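Local coordinates for protein thioredoxin reductase (Streptomyces clavuligerus, PDB 4NTD) that binds FAD and probably catalyses formation of the disulfide bond of the natural product holomycin, using a fold of the thioredoxin reductase type, at residues N44-L49 / A92-Y97; F120-V125 / R133-A138; E144-P149 / V253-R258; Q173-L178 / D196-F201. One frame throughout, in Å; residues are numbered along the deposited sequence.

Interaction 1. Residues N44-L49 / A92-Y97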
# COMPACT_ATOMS: atom_id res chain seq x y z
N ASN A 44 2.13 9.41 4.81
CA ASN A 44 0.82 9.14 4.22
C ASN A 44 -0.24 8.90 5.31
O ASN A 44 -1.41 9.24 5.11
CB ASN A 44 0.85 8.00 3.19
CG ASN A 44 -0.10 8.24 2.02
OD1 ASN A 44 0.27 8.05 0.86
ND2 ASN A 44 -1.32 8.68 2.32
N ALA A 45 0.16 8.35 6.45
CA ALA A 45 -0.75 8.25 7.60
C ALA A 45 -1.17 9.64 8.06
O ALA A 45 -2.36 9.91 8.24
CB ALA A 45 -0.10 7.48 8.74
N ALA A 46 -0.19 10.53 8.24
CA ALA A 46 -0.46 11.90 8.68
C ALA A 46 -1.31 12.69 7.68
O ALA A 46 -2.16 13.48 8.08
CB ALA A 46 0.85 12.64 8.94
N LEU A 47 -1.07 12.46 6.39
CA LEU A 47 -1.81 13.15 5.33
C LEU A 47 -3.31 12.88 5.44
O LEU A 47 -4.13 13.80 5.44
CB LEU A 47 -1.29 12.74 3.95
CG LEU A 47 -2.00 13.31 2.72
CD1 LEU A 47 -2.07 14.83 2.76
CD2 LEU A 47 -1.30 12.84 1.45
N VAL A 48 -3.67 11.60 5.55
CA VAL A 48 -5.08 11.20 5.64
C VAL A 48 -5.69 11.67 6.97
O VAL A 48 -6.82 12.16 7.00
CB VAL A 48 -5.25 9.68 5.43
CG1 VAL A 48 -6.68 9.23 5.68
CG2 VAL A 48 -4.81 9.29 4.02
N LEU A 49 -4.94 11.53 8.06
CA LEU A 49 -5.42 11.94 9.38
C LEU A 49 -5.65 13.45 9.49
O LEU A 49 -6.64 13.88 10.08
CB LEU A 49 -4.47 11.47 10.48
CG LEU A 49 -4.45 9.96 10.71
CD1 LEU A 49 -3.22 9.56 11.53
CD2 LEU A 49 -5.73 9.49 11.39
N ALA A 92 5.33 19.11 2.83
CA ALA A 92 4.59 20.32 2.45
C ALA A 92 3.09 20.07 2.39
O ALA A 92 2.30 20.89 2.86
CB ALA A 92 5.10 20.87 1.12
N GLU A 93 2.69 18.93 1.82
CA GLU A 93 1.27 18.54 1.79
C GLU A 93 0.72 18.42 3.21
O GLU A 93 -0.31 19.01 3.54
CB GLU A 93 1.08 17.21 1.06
CG GLU A 93 1.33 17.27 -0.44
CD GLU A 93 1.31 15.90 -1.11
OE1 GLU A 93 1.50 14.87 -0.43
OE2 GLU A 93 1.11 15.86 -2.34
N VAL A 94 1.43 17.67 4.04
CA VAL A 94 0.98 17.38 5.40
C VAL A 94 0.91 18.65 6.27
O VAL A 94 -0.07 18.86 6.98
CB VAL A 94 1.89 16.30 6.05
CG1 VAL A 94 1.64 16.18 7.54
CG2 VAL A 94 1.66 14.96 5.37
N SER A 95 1.94 19.49 6.20
CA SER A 95 1.96 20.74 6.97
C SER A 95 0.89 21.73 6.48
O SER A 95 0.35 22.50 7.27
CB SER A 95 3.35 21.38 6.95
OG SER A 95 3.70 21.82 5.65
N GLY A 96 0.58 21.68 5.19
CA GLY A 96 -0.49 22.51 4.61
C GLY A 96 -1.86 22.26 5.23
O GLY A 96 -2.69 23.16 5.28
N TYR A 97 -2.09 21.03 5.69
CA TYR A 97 -3.33 20.67 6.37
C TYR A 97 -3.31 20.95 7.88
O TYR A 97 -4.30 20.72 8.57
CB TYR A 97 -3.68 19.20 6.12
CG TYR A 97 -4.14 18.93 4.70
CD1 TYR A 97 -5.38 19.38 4.27
CD2 TYR A 97 -3.35 18.23 3.80
CE1 TYR A 97 -5.81 19.14 2.97
CE2 TYR A 97 -3.77 17.99 2.51
CZ TYR A 97 -5.01 18.45 2.10
OH TYR A 97 -5.45 18.21 0.82
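Leu-47 and Val-94 meet where the helical segments 44-49 and 92-96, whose axes approach to 9.0 Å at 30°, pass each other. Their CA atoms lie 5.1 Å apart. Val-94 straddles the backbone of helix 40-51 with its two methyls. CG2 presses on Leu-47, 3.8 Å from Leu-47 N, while CG1 meets the methyl of Ala-46, CB to CG1 3.9 Å; the short side chain of Ala-46 lets this branch come close. Leu-47 answers with a fork of its own. With CG anti to the backbone N (chi1 177°), its two methyls spread between the side chains of Glu-93 and Tyr-97. CD1 approaches the tyrosine ring obliquely, 3.6 Å from Tyr-97 CE2. CD2 meets the end of the glutamate at a slant, 3.9 Å from Glu-93 OE1. That is a packing contact; the carboxylate oxygens are hydrogen-bonded to Ser-77 N and Asp-79 N of the second subunit. Tyr-97 OH is hydrogen-bonded to Asp-79 of the second subunit and to Arg-51 of its own chain, which would help hold the ring against the leucine. The apolar fit therefore runs into the dimer interface at one end. At the other, Ala-46 and Val-94 both pack on Leu-58 of strand 56-60, placing the two helices against the parallel sheet, while helix 305-338 touches Asn-44, Val-48 and Leu-49.

Interaction 2. Residues F120-V125 / R133-A138. With FAD (flavin-adenine dinucleotide), chain C.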
# COMPACT_ATOMS: atom_id res chain seq x y z
N PHE A 120 -1.63 8.18 25.49
CA PHE A 120 -0.19 7.90 25.53
C PHE A 120 0.62 9.15 25.83
O PHE A 120 0.23 10.26 25.45
CB PHE A 120 0.28 7.32 24.19
CG PHE A 120 -0.48 6.10 23.77
CD1 PHE A 120 -0.00 4.84 24.09
CD2 PHE A 120 -1.67 6.21 23.07
CE1 PHE A 120 -0.70 3.70 23.71
CE2 PHE A 120 -2.37 5.08 22.69
CZ PHE A 120 -1.89 3.82 23.01
N THR A 121 1.73 8.96 26.53
CA THR A 121 2.74 10.00 26.69
C THR A 121 3.93 9.64 25.82
O THR A 121 4.52 8.57 25.97
CB THR A 121 3.19 10.15 28.15
OG1 THR A 121 2.06 10.46 28.98
CG2 THR A 121 4.22 11.27 28.29
N VAL A 122 4.28 10.54 24.89
CA VAL A 122 5.41 10.36 23.99
C VAL A 122 6.53 11.27 24.48
O VAL A 122 6.32 12.48 24.62
CB VAL A 122 5.03 10.70 22.54
CG1 VAL A 122 6.24 10.60 21.62
CG2 VAL A 122 3.91 9.79 22.06
N ARG A 123 7.71 10.70 24.73
CA ARG A 123 8.84 11.44 25.28
C ARG A 123 10.02 11.43 24.30
O ARG A 123 10.38 10.39 23.75
CB ARG A 123 9.27 10.84 26.62
CG ARG A 123 8.16 10.86 27.68
CD ARG A 123 8.62 10.30 29.02
NE ARG A 123 7.56 10.37 30.02
CZ ARG A 123 6.83 9.34 30.43
NH1 ARG A 123 7.06 8.13 29.93
NH2 ARG A 123 5.89 9.51 31.34
N LEU A 124 10.60 12.61 24.08
CA LEU A 124 11.73 12.77 23.16
C LEU A 124 13.05 12.82 23.92
O LEU A 124 13.10 13.21 25.09
CB LEU A 124 11.60 14.06 22.35
CG LEU A 124 10.68 14.06 21.12
CD1 LEU A 124 9.24 13.79 21.50
CD2 LEU A 124 10.80 15.39 20.39
N VAL A 125 14.13 12.45 23.23
CA VAL A 125 15.48 12.68 23.73
C VAL A 125 15.62 14.19 23.95
O VAL A 125 15.31 14.98 23.06
CB VAL A 125 16.56 12.18 22.74
CG1 VAL A 125 17.95 12.53 23.25
CG2 VAL A 125 16.44 10.68 22.52
N ARG A 133 -3.94 10.83 21.99
CA ARG A 133 -4.95 9.77 22.04
C ARG A 133 -4.46 8.48 21.37
O ARG A 133 -4.80 7.38 21.82
CB ARG A 133 -6.26 10.22 21.38
CG ARG A 133 -6.91 11.41 22.07
CD ARG A 133 -8.18 11.84 21.36
NE ARG A 133 -9.28 10.90 21.58
CZ ARG A 133 -10.47 10.97 20.99
NH1 ARG A 133 -10.74 11.93 20.11
NH2 ARG A 133 -11.40 10.06 21.27
N ARG A 134 -3.66 8.62 20.31
CA ARG A 134 -3.21 7.48 19.51
C ARG A 134 -1.76 7.66 19.05
O ARG A 134 -1.24 8.78 19.02
CB ARG A 134 -4.10 7.33 18.27
CG ARG A 134 -5.57 7.07 18.56
CD ARG A 134 -5.78 5.69 19.18
NE ARG A 134 -7.20 5.36 19.30
CZ ARG A 134 -8.00 5.73 20.30
NH1 ARG A 134 -7.55 6.48 21.31
NH2 ARG A 134 -9.27 5.36 20.29
N VAL A 135 -1.13 6.55 18.69
CA VAL A 135 0.24 6.55 18.17
C VAL A 135 0.33 5.69 16.91
O VAL A 135 -0.23 4.59 16.86
CB VAL A 135 1.25 6.03 19.22
CG1 VAL A 135 2.66 5.94 18.64
CG2 VAL A 135 1.24 6.93 20.44
N VAL A 136 1.04 6.19 15.90
CA VAL A 136 1.43 5.41 14.73
C VAL A 136 2.96 5.32 14.74
O VAL A 136 3.64 6.35 14.69
CB VAL A 136 0.96 6.05 13.41
CG1 VAL A 136 1.43 5.23 12.21
CG2 VAL A 136 -0.55 6.21 13.40
N VAL A 137 3.48 4.10 14.80
CA VAL A 137 4.93 3.87 14.76
C VAL A 137 5.32 3.50 13.33
O VAL A 137 4.89 2.48 12.80
CB VAL A 137 5.35 2.76 15.75
CG1 VAL A 137 6.85 2.52 15.68
CG2 VAL A 137 4.93 3.12 17.17
N ALA A 138 6.14 4.36 12.72
CA ALA A 138 6.59 4.17 11.34
C ALA A 138 8.08 4.46 11.26
O ALA A 138 8.55 5.28 10.47
CB ALA A 138 5.81 5.09 10.41
PA FAD C . 11.74 5.03 6.36
O1A FAD C . 11.56 5.61 4.98
O2A FAD C . 13.08 4.42 6.70
O5B FAD C . 11.42 6.18 7.43
C5B FAD C . 11.51 5.91 8.82
C4B FAD C . 11.73 7.23 9.54
O4B FAD C . 11.58 7.03 10.94
C3B FAD C . 13.14 7.78 9.32
O3B FAD C . 13.08 9.09 8.75
C2B FAD C . 13.76 7.80 10.71
O2B FAD C . 14.60 8.95 10.91
C1B FAD C . 12.55 7.83 11.62
N9A FAD C . 12.73 7.30 12.99
C8A FAD C . 13.19 6.08 13.33
N7A FAD C . 13.20 5.93 14.67
C5A FAD C . 12.73 7.07 15.21
C6A FAD C . 12.47 7.59 16.57
N6A FAD C . 12.74 6.82 17.65
N1A FAD C . 11.97 8.84 16.69
C2A FAD C . 11.71 9.62 15.62
N3A FAD C . 11.92 9.20 14.35
C4A FAD C . 12.42 7.97 14.09
N1 FAD C . 12.26 1.39 -2.13
C2 FAD C . 11.65 1.74 -3.28
O2 FAD C . 10.40 1.63 -3.34
N3 FAD C . 12.33 2.19 -4.35
C4 FAD C . 13.66 2.34 -4.34
O4 FAD C . 14.27 2.75 -5.35
C4X FAD C . 14.41 1.99 -3.11
N5 FAD C . 15.76 2.09 -3.00
C5X FAD C . 16.39 1.74 -1.85
C6 FAD C . 17.77 1.87 -1.77
C7 FAD C . 18.45 1.52 -0.60
C7M FAD C . 19.96 1.66 -0.54
C8 FAD C . 17.70 1.01 0.57
C8M FAD C . 18.42 0.62 1.83
C9 FAD C . 16.31 0.89 0.49
C9A FAD C . 15.63 1.23 -0.67
N10 FAD C . 14.21 1.12 -0.77
C10 FAD C . 13.60 1.49 -1.98
C1' FAD C . 13.37 0.64 0.33
C2' FAD C . 12.92 1.84 1.16
O2' FAD C . 14.03 2.31 1.94
C3' FAD C . 11.76 1.48 2.10
O3' FAD C . 10.68 0.95 1.32
C4' FAD C . 11.24 2.68 2.89
O4' FAD C . 12.30 3.42 3.49
C5' FAD C . 10.28 2.25 3.99
O5' FAD C . 9.54 3.39 4.43
P FAD C . 9.20 3.61 5.98
O1P FAD C . 8.75 2.31 6.58
O2P FAD C . 8.31 4.83 6.06
O3P FAD C . 10.63 3.90 6.69
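Phe-120 is turned so that its ring meets the start of segment 133-138 in two ways. Towards Arg-133 it presents its edge: the carbonyl oxygen Arg-133 O lies near the ring plane, 3.5 Å from Phe-120 CE2, where the weakly positive rim would favour an acceptor. Towards Val-135 the approach is oblique, with Val-135 CG2 3.8 Å from Phe-120 CG. The phenylalanine CG is anti to its carbonyl carbon (chi1 -56°), a setting that turns the ring toward Arg-133 and Val-135. Val-135 directs the same CG2 methyl at Val-122 as well, 4.2 Å from Val-122 CG2, and one branch thus fills the angle between two side chains of strand 119-124. The carbonyl at the ring edge has a second partner: Arg-134 NH1 donates to Arg-133 O over 2.9 Å, reaching it from above the carbonyl plane, 59° out of it, although the oxygen lies within the guanidinium plane. Glu-326 and Gln-322 of helix 305-338 take up Arg-134 NH2, so this guanidinium ties the corner at Arg-133 to that helix. Strand segments 120-124 and 134-137 diverge by 47° and belong to different sheets, Phe-120 and Val-122 to the antiparallel 106-112, 119-124, 129-132 sheet and Val-135 to the parallel one, whose strand 134-137 leads to Ala-138 beside the FAD, with helix 305-338 packed against Arg-134 and Val-136.

Interaction 3. Residues E144-P149 / V253-R258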
# COMPACT_ATOMS: atom_id res chain seq x y z
N GLU A 144 22.03 -3.83 8.82
CA GLU A 144 23.34 -4.11 9.39
C GLU A 144 24.19 -4.79 8.34
O GLU A 144 23.91 -5.92 7.92
CB GLU A 144 23.21 -4.98 10.65
CG GLU A 144 22.45 -4.29 11.77
CD GLU A 144 22.43 -5.09 13.06
OE1 GLU A 144 23.01 -6.20 13.10
OE2 GLU A 144 21.84 -4.60 14.05
N LEU A 145 25.23 -4.09 7.90
CA LEU A 145 26.05 -4.52 6.77
C LEU A 145 27.28 -5.30 7.24
O LEU A 145 27.73 -5.12 8.38
CB LEU A 145 26.50 -3.30 5.95
CG LEU A 145 25.38 -2.39 5.42
CD1 LEU A 145 25.98 -1.17 4.74
CD2 LEU A 145 24.47 -3.15 4.47
N PRO A 146 27.83 -6.16 6.37
CA PRO A 146 29.03 -6.91 6.74
C PRO A 146 30.25 -6.00 6.90
O PRO A 146 30.42 -5.06 6.13
CB PRO A 146 29.22 -7.89 5.58
CG PRO A 146 28.45 -7.34 4.44
CD PRO A 146 27.34 -6.52 5.02
N ASP A 147 31.07 -6.30 7.90
CA ASP A 147 32.25 -5.48 8.20
C ASP A 147 33.40 -5.85 7.27
O ASP A 147 34.35 -6.53 7.66
CB ASP A 147 32.64 -5.66 9.68
CG ASP A 147 33.72 -4.67 10.12
OD1 ASP A 147 33.90 -3.62 9.47
OD2 ASP A 147 34.37 -4.95 11.15
N ILE A 148 33.29 -5.39 6.02
CA ILE A 148 34.29 -5.61 4.99
C ILE A 148 34.66 -4.24 4.41
O ILE A 148 33.77 -3.46 4.07
CB ILE A 148 33.75 -6.52 3.87
CG1 ILE A 148 33.52 -7.94 4.40
CG2 ILE A 148 34.71 -6.55 2.68
CD1 ILE A 148 32.70 -8.83 3.49
N PRO A 149 35.97 -3.93 4.31
CA PRO A 149 36.38 -2.63 3.78
C PRO A 149 35.74 -2.30 2.43
O PRO A 149 35.75 -3.13 1.52
CB PRO A 149 37.90 -2.77 3.65
CG PRO A 149 38.27 -3.75 4.70
CD PRO A 149 37.12 -4.72 4.79
N VAL A 253 27.95 -5.02 -6.60
CA VAL A 253 27.93 -6.13 -5.65
C VAL A 253 26.71 -6.00 -4.74
O VAL A 253 26.36 -4.90 -4.30
CB VAL A 253 29.23 -6.19 -4.82
CG1 VAL A 253 29.12 -7.20 -3.69
CG2 VAL A 253 30.41 -6.54 -5.72
N PHE A 254 26.05 -7.12 -4.49
CA PHE A 254 24.86 -7.17 -3.64
C PHE A 254 25.13 -7.95 -2.36
O PHE A 254 25.93 -8.89 -2.33
CB PHE A 254 23.69 -7.80 -4.40
CG PHE A 254 23.09 -6.91 -5.45
CD1 PHE A 254 21.93 -6.21 -5.21
CD2 PHE A 254 23.70 -6.79 -6.70
CE1 PHE A 254 21.37 -5.39 -6.19
CE2 PHE A 254 23.15 -5.98 -7.68
CZ PHE A 254 21.99 -5.28 -7.42
N VAL A 255 24.44 -7.55 -1.30
CA VAL A 255 24.44 -8.27 -0.03
C VAL A 255 23.01 -8.38 0.48
O VAL A 255 22.13 -7.62 0.06
CB VAL A 255 25.31 -7.57 1.04
CG1 VAL A 255 26.76 -7.50 0.59
CG2 VAL A 255 24.78 -6.18 1.37
N VAL A 256 22.77 -9.34 1.37
CA VAL A 256 21.54 -9.39 2.15
C VAL A 256 21.91 -8.95 3.56
O VAL A 256 22.49 -9.73 4.32
CB VAL A 256 20.92 -10.80 2.17
CG1 VAL A 256 19.63 -10.79 2.99
CG2 VAL A 256 20.64 -11.28 0.75
N PRO A 257 21.61 -7.69 3.92
CA PRO A 257 21.93 -7.25 5.28
C PRO A 257 21.11 -7.97 6.33
O PRO A 257 20.08 -8.57 6.00
CB PRO A 257 21.54 -5.76 5.27
CG PRO A 257 21.40 -5.38 3.83
CD PRO A 257 20.97 -6.62 3.13
N ARG A 258 21.57 -7.94 7.58
CA ARG A 258 20.71 -8.32 8.70
C ARG A 258 19.78 -7.13 8.92
O ARG A 258 20.22 -6.04 9.30
CB ARG A 258 21.50 -8.63 9.97
CG ARG A 258 20.61 -8.93 11.17
CD ARG A 258 21.38 -9.38 12.41
NE ARG A 258 20.51 -9.44 13.58
CZ ARG A 258 20.61 -8.65 14.64
NH1 ARG A 258 21.57 -7.74 14.70
NH2 ARG A 258 19.77 -8.77 15.65
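Glu-144 carries CG anti to its carbonyl carbon (chi1 -63°) and Arg-258 carries CG anti to its backbone N (chi1 176°); with both chains extended beyond, the two side chains run side by side on one face of the strand pair. Their ends form a salt bridge, Glu-144 OE1 to Arg-258 NH1 at 2.6 Å, whose exact geometry is uncertain because the arginine is modelled in two conformers. In the one given, NH1 meets OE1 on the syn side but well out of the carboxylate plane, in a bent hydrogen bond, with the carboxylate and guanidinium planes 70° apart. At their backbones, Glu-144 and Arg-258 make an antiparallel hydrogen-bonded pair, with Glu-144 N to Arg-258 O at 2.9 Å and Arg-258 N to Glu-144 O at 3.1 Å. Further along, contacts turn apolar: Leu-145 CD2 lies 3.8 Å from Pro-257 CG, and Pro-146 CG packs on Val-255 CG1 at 4.2 Å. Pro-257 also touches His-161 of the glutathione site. Two chain crossings paired in this way, one leaving strand 141-144 and the other entering strand 258-261, match the two-stranded linker that joins the FAD and nucleotide-binding domains in thioredoxin reductases.

Interaction 4. Residues Q173-L178 / D196-F201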
# COMPACT_ATOMS: atom_id res chain seq x y z
N GLN A 173 24.79 -6.43 -16.39
CA GLN A 173 26.14 -6.09 -15.94
C GLN A 173 26.74 -7.24 -15.13
O GLN A 173 26.02 -8.15 -14.71
CB GLN A 173 26.12 -4.81 -15.10
CG GLN A 173 25.71 -3.58 -15.88
CD GLN A 173 25.84 -2.29 -15.08
OE1 GLN A 173 26.58 -2.23 -14.10
NE2 GLN A 173 25.12 -1.26 -15.50
N PRO A 174 28.07 -7.22 -14.92
CA PRO A 174 28.69 -8.23 -14.07
C PRO A 174 28.39 -7.99 -12.59
O PRO A 174 28.97 -7.09 -11.97
CB PRO A 174 30.20 -8.09 -14.37
CG PRO A 174 30.29 -7.22 -15.58
CD PRO A 174 29.08 -6.35 -15.55
N LEU A 175 27.48 -8.79 -12.04
CA LEU A 175 27.01 -8.62 -10.66
C LEU A 175 27.66 -9.64 -9.74
O LEU A 175 27.89 -10.79 -10.13
CB LEU A 175 25.49 -8.78 -10.59
CG LEU A 175 24.65 -8.04 -11.63
CD1 LEU A 175 23.17 -8.26 -11.36
CD2 LEU A 175 24.98 -6.55 -11.64
N GLY A 176 27.95 -9.23 -8.51
CA GLY A 176 28.46 -10.13 -7.48
C GLY A 176 27.52 -10.18 -6.29
O GLY A 176 26.77 -9.24 -6.04
N VAL A 177 27.57 -11.29 -5.56
CA VAL A 177 26.85 -11.44 -4.29
C VAL A 177 27.82 -11.95 -3.23
O VAL A 177 28.50 -12.95 -3.46
CB VAL A 177 25.67 -12.43 -4.41
CG1 VAL A 177 24.92 -12.55 -3.09
CG2 VAL A 177 24.73 -12.00 -5.53
N LEU A 178 27.89 -11.27 -2.09
CA LEU A 178 28.77 -11.70 -1.00
C LEU A 178 28.05 -12.70 -0.11
O LEU A 178 26.89 -12.49 0.27
CB LEU A 178 29.23 -10.51 -0.16
CG LEU A 178 29.88 -9.33 -0.89
CD1 LEU A 178 30.38 -8.31 0.11
CD2 LEU A 178 31.02 -9.79 -1.79
N ASP A 196 22.83 -12.27 -16.86
CA ASP A 196 23.33 -13.64 -17.02
C ASP A 196 24.75 -13.78 -16.48
O ASP A 196 25.34 -14.86 -16.54
CB ASP A 196 23.22 -14.13 -18.48
CG ASP A 196 24.09 -13.36 -19.44
OD1 ASP A 196 24.85 -12.48 -18.99
OD2 ASP A 196 24.01 -13.63 -20.66
N ASP A 197 25.29 -12.70 -15.92
CA ASP A 197 26.63 -12.67 -15.32
C ASP A 197 26.51 -12.34 -13.83
O ASP A 197 26.62 -11.18 -13.43
CB ASP A 197 27.49 -11.64 -16.06
CG ASP A 197 28.96 -11.69 -15.68
OD1 ASP A 197 29.34 -12.45 -14.76
OD2 ASP A 197 29.75 -10.97 -16.32
N VAL A 198 26.27 -13.37 -13.03
CA VAL A 198 26.13 -13.24 -11.58
C VAL A 198 27.05 -14.25 -10.90
O VAL A 198 26.99 -15.44 -11.20
CB VAL A 198 24.68 -13.50 -11.12
CG1 VAL A 198 24.55 -13.36 -9.61
CG2 VAL A 198 23.72 -12.55 -11.83
N VAL A 199 27.90 -13.78 -9.99
CA VAL A 199 28.83 -14.63 -9.26
C VAL A 199 28.56 -14.56 -7.75
O VAL A 199 28.36 -13.47 -7.21
CB VAL A 199 30.29 -14.19 -9.53
CG1 VAL A 199 31.26 -14.86 -8.56
CG2 VAL A 199 30.67 -14.50 -10.97
N LEU A 200 28.57 -15.72 -7.10
CA LEU A 200 28.48 -15.79 -5.64
C LEU A 200 29.88 -15.96 -5.06
O LEU A 200 30.57 -16.92 -5.37
CB LEU A 200 27.59 -16.95 -5.20
CG LEU A 200 27.50 -17.21 -3.69
CD1 LEU A 200 26.88 -16.03 -2.96
CD2 LEU A 200 26.71 -18.48 -3.40
N PHE A 201 30.28 -15.01 -4.22
CA PHE A 201 31.50 -15.14 -3.44
C PHE A 201 31.12 -15.86 -2.15
O PHE A 201 30.52 -15.26 -1.25
CB PHE A 201 32.11 -13.76 -3.17
CG PHE A 201 32.51 -13.04 -4.43
CD1 PHE A 201 33.77 -13.24 -4.98
CD2 PHE A 201 31.63 -12.19 -5.08
CE1 PHE A 201 34.15 -12.60 -6.15
CE2 PHE A 201 32.00 -11.54 -6.25
CZ PHE A 201 33.27 -11.75 -6.78
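The ring of Phe-201 has Val-199 CG1 over one face, displaced toward the rim, and the neighbouring strand at its edge. There, near the ring plane, lie the carbonyl Val-177 O, 3.6 Å from Phe-201 CD2, and the backbone of Gly-176, whose CA is 4.0 Å from Phe-201 CE2. Glycine brings no side chain to this spot, which lets the ring settle directly against the main chain; Leu-178 CD2 adds an oblique contact at 4.1 Å from Phe-201 CD2. The second flat group, the carboxylate of Asp-197, uses its two oxygens differently: OD2 rests 3.5 Å from Pro-174 CB, whereas OD1 is held by a salt bridge to Arg-250. Between these ends four backbone hydrogen bonds join the strands in parallel register. Leu-175 N donates to Asp-197 O and Val-177 N to Val-199 O (2.8 Å); in return Leu-175 O accepts from Val-199 N and Val-177 O from Phe-201 N (2.8 Å). On the other side of the sheet from the phenylalanine, Val-177 CG1 meets Leu-200 CD1 at 4.0 Å, and helix 184-191 packs on both residues. Parallel neighbours joined through a helix form the beta-alpha-beta crossover unit of a Rossmann-type nucleotide-binding domain; here the helix lies over the Val-177 and Leu-200 face.

Interactions 1 and 2 belong to the FAD-binding part of the chain and come within about 4 Å of each other at their nearest atoms; both are buried and lack hydrogen bonds between their segments, joining helix to helix and sheet to sheet by side chains. Interactions 3 and 4 lie across the chain's centre and share a sheet: strand 252-254 neighbours strand 175-178, with Phe-254 N 2.7 Å from Gly-176 O, probably hydrogen-bonded. Interaction 4 is largely buried and dominated by regular main-chain pairing, whereas interaction 3 is partly exposed and adds a surface salt bridge. Interaction 1, unlike the rest, also reaches the second subunit.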